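Local atomic coordinates of nucleoporin NUP170 (Chaetomium thermophilum, PDB entry 5HAX), a protein that probably helps build the structural scaffold of the nuclear pore complex, combining a beta-propeller domain with a helical region. Residues I143-V148 with I200-E205. Residues are numbered along the deposited sequence; the frame is centred on the assembly and turned at random.
Sequences IILLGV and IFYQQE
Ile143 and Leu145 meet Ile200 and Tyr202 where two neighbouring blades of a beta-propeller face each other. Strand 142-151 is the third strand of one four-stranded antiparallel sheet, and strand 198-202 the third of the next. The axes of the two short segments come within 10.2 Å at their closest and are inclined by 44°, the spacing of two stacked sheets, and no hydrogen bond joins them; contact between them is made by side chains. Alternation along each strand sends every second residue inward, so apolar groups suit these buried places, three of them branched aliphatics and one an aromatic ring, while Ile144 and Phe201 turn to the other side of their sheets.

Ile200 can be followed outward. Its CB carries two arms. CG2 reaches the CD1 methyl of Leu145 loosely, at 4.3 Å. The other arm, CG1, runs anti to the carbonyl carbon (chi1 -67°) and then extends (chi2 -172°), which delivers CD1 to Ile143. That methyl lies 3.7 Å from Ile143 CB and 3.3 Å from Ile143 CG2, the latter tighter than usual van der Waals contact. Leu189, from strand 187-190, touches both isoleucines and so adds to the same apolar layer.

Across this contact Leu145 uses one branch of its fork: CD1 meets both Ile200 and Tyr202, approaching the Tyr202 ring obliquely. Tyrosine suits this buried place because its ring supplies apolar surface while its hydroxyl is hydrogen-bonded to the backbone N of Lys123, a second anchor that should limit the ring's movement. Val134 and Met167, both on the same blade as Leu145, also touch Tyr202. On the ring, Leu145 CD1 sits nearest CD2, at 3.6 Å, with CG at 3.9 Å and CE2 at 4.1 Å.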
ATOM      1  N   ILE A 143      29.055   6.685  12.056  1.00 48.85           N
ATOM      2  CA  ILE A 143      27.933   6.703  11.123  1.00 55.54           C
ATOM      3  C   ILE A 143      28.235   7.744  10.053  1.00 51.01           C
ATOM      4  O   ILE A 143      28.698   8.849  10.361  1.00 56.61           O
ATOM      5  CB  ILE A 143      26.592   7.019  11.816  1.00 56.87           C
ATOM      6  CG1 ILE A 143      26.266   5.962  12.878  1.00 58.51           C
ATOM      7  CG2 ILE A 143      25.470   7.079  10.786  1.00 64.21           C
ATOM      8  CD1 ILE A 143      26.848   6.261  14.244  1.00 60.43           C
ATOM      9  N   ILE A 144      27.948   7.397   8.801  1.00 52.31           N
ATOM     10  CA  ILE A 144      28.308   8.207   7.642  1.00 50.12           C
ATOM     11  C   ILE A 144      27.042   8.500   6.848  1.00 55.07           C
ATOM     12  O   ILE A 144      26.247   7.591   6.581  1.00 55.40           O
ATOM     13  CB  ILE A 144      29.349   7.490   6.762  1.00 55.27           C
ATOM     14  CG1 ILE A 144      30.582   7.121   7.597  1.00 60.45           C
ATOM     15  CG2 ILE A 144      29.746   8.366   5.580  1.00 57.85           C
ATOM     16  CD1 ILE A 144      31.471   6.083   6.950  1.00 61.85           C
ATOM     17  N   LEU A 145      26.861   9.764   6.472  1.00 52.32           N
ATOM     18  CA  LEU A 145      25.747  10.190   5.635  1.00 53.86           C
ATOM     19  C   LEU A 145      26.247  10.462   4.224  1.00 54.93           C
ATOM     20  O   LEU A 145      27.259  11.146   4.041  1.00 54.24           O
ATOM     21  CB  LEU A 145      25.083  11.446   6.197  1.00 49.07           C
ATOM     22  CG  LEU A 145      24.609  11.393   7.648  1.00 60.12           C
ATOM     23  CD1 LEU A 145      23.956  12.715   8.022  1.00 47.23           C
ATOM     24  CD2 LEU A 145      23.651  10.231   7.869  1.00 52.98           C
ATOM     25  N   LEU A 146      25.535   9.929   3.232  1.00 55.96           N
ATOM     26  CA  LEU A 146      25.826  10.180   1.828  1.00 58.30           C
ATOM     27  C   LEU A 146      24.568  10.675   1.133  1.00 59.45           C
ATOM     28  O   LEU A 146      23.476  10.141   1.347  1.00 50.38           O
ATOM     29  CB  LEU A 146      26.338   8.921   1.119  1.00 51.90           C
ATOM     30  CG  LEU A 146      27.680   8.357   1.581  1.00 53.83           C
ATOM     31  CD1 LEU A 146      28.028   7.112   0.782  1.00 59.35           C
ATOM     32  CD2 LEU A 146      28.782   9.395   1.453  1.00 64.97           C
ATOM     33  N   GLY A 147      24.730  11.705   0.307  1.00 56.47           N
ATOM     34  CA  GLY A 147      23.633  12.151  -0.527  1.00 47.54           C
ATOM     35  C   GLY A 147      23.358  11.167  -1.647  1.00 49.77           C
ATOM     36  O   GLY A 147      24.263  10.529  -2.183  1.00 56.92           O
ATOM     37  N   VAL A 148      22.082  11.037  -2.000  1.00 49.48           N
ATOM     38  CA  VAL A 148      21.641  10.099  -3.024  1.00 49.18           C
ATOM     39  C   VAL A 148      20.687  10.811  -3.970  1.00 53.70           C
ATOM     40  O   VAL A 148      19.832  11.594  -3.538  1.00 52.65           O
ATOM     41  CB  VAL A 148      20.957   8.860  -2.410  1.00 51.87           C
ATOM     42  CG1 VAL A 148      20.491   7.909  -3.508  1.00 58.92           C
ATOM     43  CG2 VAL A 148      21.902   8.153  -1.452  1.00 48.96           C
ATOM     44  N   ILE A 200      20.536  11.318  14.905  1.00 48.53           N
ATOM     45  CA  ILE A 200      21.578  12.058  14.203  1.00 47.71           C
ATOM     46  C   ILE A 200      20.968  13.351  13.681  1.00 49.91           C
ATOM     47  O   ILE A 200      19.958  13.329  12.967  1.00 52.73           O
ATOM     48  CB  ILE A 200      22.188  11.232  13.058  1.00 46.75           C
ATOM     49  CG1 ILE A 200      22.955  10.038  13.635  1.00 51.83           C
ATOM     50  CG2 ILE A 200      23.109  12.113  12.197  1.00 52.80           C
ATOM     51  CD1 ILE A 200      23.757   9.257  12.619  1.00 57.00           C
ATOM     52  N   PHE A 201      21.578  14.473  14.046  1.00 50.18           N
ATOM     53  CA  PHE A 201      21.226  15.782  13.518  1.00 60.68           C
ATOM     54  C   PHE A 201      22.252  16.196  12.473  1.00 55.32           C
ATOM     55  O   PHE A 201      23.430  15.841  12.562  1.00 49.43           O
ATOM     56  CB  PHE A 201      21.180  16.832  14.629  1.00 61.44           C
ATOM     57  CG  PHE A 201      20.242  16.495  15.749  1.00 65.85           C
ATOM     58  CD1 PHE A 201      18.896  16.804  15.661  1.00 67.25           C
ATOM     59  CD2 PHE A 201      20.709  15.876  16.895  1.00 69.42           C
ATOM     60  CE1 PHE A 201      18.031  16.498  16.693  1.00 69.84           C
ATOM     61  CE2 PHE A 201      19.852  15.569  17.928  1.00 72.18           C
ATOM     62  CZ  PHE A 201      18.510  15.879  17.831  1.00 68.42           C
ATOM     63  N   TYR A 202      21.800  16.953  11.477  1.00 59.31           N
ATOM     64  CA  TYR A 202      22.732  17.539  10.529  1.00 61.52           C
ATOM     65  C   TYR A 202      22.122  18.793   9.921  1.00 60.94           C
ATOM     66  O   TYR A 202      20.898  18.920   9.811  1.00 52.64           O
ATOM     67  CB  TYR A 202      23.142  16.541   9.434  1.00 53.29           C
ATOM     68  CG  TYR A 202      22.030  16.074   8.519  1.00 54.18           C
ATOM     69  CD1 TYR A 202      21.736  16.756   7.347  1.00 61.58           C
ATOM     70  CD2 TYR A 202      21.296  14.932   8.814  1.00 54.20           C
ATOM     71  CE1 TYR A 202      20.730  16.326   6.502  1.00 55.51           C
ATOM     72  CE2 TYR A 202      20.289  14.494   7.974  1.00 50.15           C
ATOM     73  CZ  TYR A 202      20.010  15.194   6.819  1.00 60.06           C
ATOM     74  OH  TYR A 202      19.009  14.762   5.983  1.00 54.99           O
ATOM     75  N   GLN A 203      22.997  19.720   9.539  1.00 65.41           N
ATOM     76  CA  GLN A 203      22.591  21.009   9.003  1.00 69.45           C
ATOM     77  C   GLN A 203      23.588  21.436   7.936  1.00 70.44           C
ATOM     78  O   GLN A 203      24.713  20.931   7.869  1.00 62.55           O
ATOM     79  CB  GLN A 203      22.499  22.071  10.103  1.00 64.67           C
ATOM     80  CG  GLN A 203      23.811  22.311  10.833  1.00 64.69           C
ATOM     81  CD  GLN A 203      23.659  23.254  12.008  1.00 79.98           C
ATOM     82  OE1 GLN A 203      22.627  23.904  12.168  1.00 80.24           O
ATOM     83  NE2 GLN A 203      24.689  23.330  12.844  1.00 80.80           N
ATOM     84  N   GLN A 204      23.160  22.389   7.106  1.00 81.57           N
ATOM     85  CA  GLN A 204      23.984  22.822   5.983  1.00 87.93           C
ATOM     86  C   GLN A 204      25.156  23.681   6.442  1.00 81.02           C
ATOM     87  O   GLN A 204      26.279  23.516   5.954  1.00 79.36           O
ATOM     88  CB  GLN A 204      23.127  23.587   4.973  1.00 84.87           C
ATOM     89  CG  GLN A 204      22.460  24.836   5.533  1.00103.73           C
ATOM     90  CD  GLN A 204      21.542  25.505   4.530  1.00117.68           C
ATOM     91  OE1 GLN A 204      20.750  24.843   3.860  1.00116.09           O
ATOM     92  NE2 GLN A 204      21.649  26.824   4.415  1.00116.47           N
ATOM     93  N   GLU A 205      24.921  24.599   7.377  1.00 75.40           N
ATOM     94  CA  GLU A 205      25.920  25.593   7.739  1.00 83.19           C
ATOM     95  C   GLU A 205      26.885  25.056   8.788  1.00 77.37           C
ATOM     96  O   GLU A 205      26.485  24.353   9.721  1.00 75.85           O
ATOM     97  CB  GLU A 205      25.248  26.866   8.260  1.00 86.84           C
ATOM     98  CG  GLU A 205      24.415  27.590   7.209  1.00100.06           C
ATOM     99  CD  GLU A 205      24.480  29.105   7.329  1.00109.71           C
ATOM    100  OE1 GLU A 205      25.568  29.643   7.630  1.00 99.80           O
ATOM    101  OE2 GLU A 205      23.439  29.762   7.115  1.00113.42           O
TER